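Protein (endonuclease) (Salmonella typhimurium, PDB 1BYR) is an endonuclease of the PLD-like family, an alpha/beta protein with helices packed around a mixed beta-sheet. Local coordinates at residues Asp24-Ser29 against Ile99-Thr104. Sequence-based numbering, arbitrary orientation.
Sequences DSAKTS and IVDNVT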
ATOM      1  N   ASP A  24      14.535   1.846  12.066  1.00  9.55           N
ATOM      2  CA  ASP A  24      15.444   2.346  13.089  1.00  9.78           C
ATOM      3  C   ASP A  24      14.925   2.148  14.511  1.00 10.93           C
ATOM      4  O   ASP A  24      15.693   2.171  15.472  1.00  9.80           O
ATOM      5  CB  ASP A  24      15.693   3.834  12.878  1.00  8.42           C
ATOM      6  CG  ASP A  24      16.639   4.116  11.734  1.00 11.49           C
ATOM      7  OD1 ASP A  24      17.307   3.173  11.241  1.00 11.18           O
ATOM      8  OD2 ASP A  24      16.710   5.293  11.331  1.00 12.96           O
ATOM      9  N   SER A  25      13.615   1.973  14.640  1.00 11.19           N
ATOM     10  CA  SER A  25      12.991   1.799  15.954  1.00 11.57           C
ATOM     11  C   SER A  25      13.002   0.371  16.483  1.00 11.45           C
ATOM     12  O   SER A  25      12.797   0.151  17.674  1.00 12.32           O
ATOM     13  CB  SER A  25      11.539   2.276  15.917  1.00  9.11           C
ATOM     14  OG  SER A  25      10.665   1.206  15.557  1.00  7.72           O
ATOM     15  N   ALA A  26      13.219  -0.593  15.601  1.00 10.65           N
ATOM     16  CA  ALA A  26      13.204  -1.997  16.001  1.00 12.38           C
ATOM     17  C   ALA A  26      14.251  -2.341  17.057  1.00 14.20           C
ATOM     18  O   ALA A  26      15.455  -2.105  16.876  1.00 12.87           O
ATOM     19  CB  ALA A  26      13.391  -2.891  14.785  1.00 10.44           C
ATOM     20  N   LYS A  27      13.778  -2.905  18.164  1.00 16.03           N
ATOM     21  CA  LYS A  27      14.662  -3.310  19.258  1.00 16.84           C
ATOM     22  C   LYS A  27      14.790  -4.828  19.323  1.00 15.94           C
ATOM     23  O   LYS A  27      15.763  -5.342  19.850  1.00 15.82           O
ATOM     24  CB  LYS A  27      14.129  -2.800  20.600  1.00 18.35           C
ATOM     25  CG  LYS A  27      13.779  -1.316  20.628  1.00 19.46           C
ATOM     26  CD  LYS A  27      15.014  -0.441  20.542  1.00 20.18           C
ATOM     27  CE  LYS A  27      14.708   0.995  20.987  1.00 23.21           C
ATOM     28  NZ  LYS A  27      13.573   1.643  20.248  1.00 19.74           N
ATOM     29  N   THR A  28      13.809  -5.539  18.772  1.00 14.27           N
ATOM     30  CA  THR A  28      13.842  -6.987  18.808  1.00 13.32           C
ATOM     31  C   THR A  28      13.600  -7.704  17.481  1.00 13.11           C
ATOM     32  O   THR A  28      14.305  -8.656  17.153  1.00 12.03           O
ATOM     33  CB  THR A  28      12.841  -7.525  19.838  1.00 15.16           C
ATOM     34  OG1 THR A  28      11.516  -7.145  19.447  1.00 19.03           O
ATOM     35  CG2 THR A  28      13.129  -6.953  21.220  1.00 16.33           C
ATOM     36  N   SER A  29      12.609  -7.278  16.706  1.00 11.27           N
ATOM     37  CA  SER A  29      12.352  -7.968  15.437  1.00 12.49           C
ATOM     38  C   SER A  29      11.810  -7.143  14.286  1.00 11.93           C
ATOM     39  O   SER A  29      11.227  -6.076  14.465  1.00 11.51           O
ATOM     40  CB  SER A  29      11.408  -9.159  15.660  1.00 11.07           C
ATOM     41  OG  SER A  29      10.160  -8.726  16.182  1.00 14.07           O
ATOM     42  N   ILE A  99       6.877  -5.329   9.628  1.00  7.09           N
ATOM     43  CA  ILE A  99       6.307  -5.591  10.942  1.00  7.67           C
ATOM     44  C   ILE A  99       7.460  -5.468  11.944  1.00  8.29           C
ATOM     45  O   ILE A  99       8.424  -6.231  11.890  1.00  9.26           O
ATOM     46  CB  ILE A  99       5.711  -7.013  11.028  1.00  7.28           C
ATOM     47  CG1 ILE A  99       4.691  -7.233   9.906  1.00  9.14           C
ATOM     48  CG2 ILE A  99       5.042  -7.214  12.375  1.00  7.78           C
ATOM     49  CD1 ILE A  99       4.480  -8.693   9.561  1.00  8.54           C
ATOM     50  N   VAL A 100       7.355  -4.508  12.860  1.00  9.51           N
ATOM     51  CA  VAL A 100       8.406  -4.250  13.846  1.00  9.24           C
ATOM     52  C   VAL A 100       8.069  -4.629  15.294  1.00 10.71           C
ATOM     53  O   VAL A 100       7.009  -4.261  15.837  1.00 11.20           O
ATOM     54  CB  VAL A 100       8.795  -2.752  13.791  1.00  9.02           C
ATOM     55  CG1 VAL A 100       9.935  -2.444  14.764  1.00  9.74           C
ATOM     56  CG2 VAL A 100       9.197  -2.394  12.370  1.00  8.62           C
ATOM     57  N   ASP A 101       8.959  -5.403  15.910  1.00  9.81           N
ATOM     58  CA  ASP A 101       8.810  -5.808  17.296  1.00 11.60           C
ATOM     59  C   ASP A 101       7.461  -6.452  17.641  1.00 13.15           C
ATOM     60  O   ASP A 101       6.945  -6.288  18.746  1.00 12.64           O
ATOM     61  CB  ASP A 101       9.084  -4.600  18.204  1.00  9.84           C
ATOM     62  CG  ASP A 101      10.542  -4.136  18.131  1.00 10.68           C
ATOM     63  OD1 ASP A 101      11.378  -4.910  17.622  1.00  8.24           O
ATOM     64  OD2 ASP A 101      10.854  -3.010  18.561  1.00  8.58           O
ATOM     65  N   ASN A 102       6.899  -7.189  16.690  1.00 14.41           N
ATOM     66  CA  ASN A 102       5.641  -7.890  16.896  1.00 15.61           C
ATOM     67  C   ASN A 102       4.441  -7.042  17.327  1.00 12.40           C
ATOM     68  O   ASN A 102       3.426  -7.580  17.749  1.00 12.36           O
ATOM     69  CB  ASN A 102       5.853  -9.022  17.905  1.00 21.06           C
ATOM     70  CG  ASN A 102       4.710 -10.022  17.908  1.00 30.26           C
ATOM     71  OD1 ASN A 102       4.641 -10.916  17.060  1.00 33.77           O
ATOM     72  ND2 ASN A 102       3.808  -9.878  18.870  1.00 34.61           N
ATOM     73  N   VAL A 103       4.548  -5.724  17.231  1.00 11.22           N
ATOM     74  CA  VAL A 103       3.436  -4.862  17.624  1.00  9.46           C
ATOM     75  C   VAL A 103       3.229  -3.664  16.716  1.00  9.48           C
ATOM     76  O   VAL A 103       2.244  -2.952  16.854  1.00 10.07           O
ATOM     77  CB  VAL A 103       3.600  -4.324  19.057  1.00 10.37           C
ATOM     78  CG1 VAL A 103       3.950  -5.447  20.012  1.00  9.39           C
ATOM     79  CG2 VAL A 103       4.659  -3.250  19.073  1.00 10.06           C
ATOM     80  N   THR A 104       4.161  -3.425  15.801  1.00  8.63           N
ATOM     81  CA  THR A 104       4.048  -2.281  14.903  1.00  8.94           C
ATOM     82  C   THR A 104       4.043  -2.707  13.444  1.00  9.62           C
ATOM     83  O   THR A 104       4.744  -3.644  13.059  1.00  9.80           O
ATOM     84  CB  THR A 104       5.188  -1.277  15.168  1.00  8.63           C
ATOM     85  OG1 THR A 104       4.886  -0.554  16.373  1.00  9.40           O
ATOM     86  CG2 THR A 104       5.345  -0.299  14.013  1.00  8.20           C
TER
HETATM   87  O   HOH W   1       9.453  -0.306  17.378  1.00 11.40           O
HETATM   88  O   HOH W   2       8.145  -8.065  14.095  1.00 14.03           O
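The Asp101 carboxylate lies within the curve of backbone Ala26-Ser29, with Thr28 over one face and Val100 CG1 beneath its carbon on the other, flanked on that side by Ala26 CB and Ser29 O. Thr28 crosses the acid at about a right angle; its OG1 stands 2.9 Å from Asp101 OD1, a weak bond at best, while its backbone N bonds OD1 from well out of the carboxylate plane. Two further amides come in near the rim of the plane. Ser29 N meets Asp101 OD1 at 2.8 Å, almost in line with its C-O bond, and Lys27 N reaches OD2 at 3.0 Å through the syn lone pair, nearly straight at 169°. Asp101 OD1 thus takes the amides of Thr28 and Ser29 as its two firm donors, with weaker approaches from Lys27 N and Thr28 OG1, which should fix the rotation of the carboxylate and probably favour its ionised form. CG of Asp101 sits beside its own backbone N (chi1 -66°), a torsion that sends the acid across to the connection leaving helix 14-25. In the mixed sheet of this PLD-like domain, strand 29-34 runs antiparallel to strand 97-100; Asp101 N donates to Ser29 O at 2.8 Å, and Val100 CA-H points at the same oxygen. Asp101 and Asn102, both with positive phi, turn the chain into strand 104-108, and Val103 and Thr104 together oppose Val100 in a classic beta bulge. Val100 CG1, anti to its backbone N, also presses on Ala26 CB at a tight 3.5 Å. Water bridges Asp101 OD2 to Ser25 OG, which also bonds Ala22 O of the helix. A second water accepts from Asn102 N, donates to Ile99 O and is hydrogen-bonded to Ser29 OG at 3.0 Å.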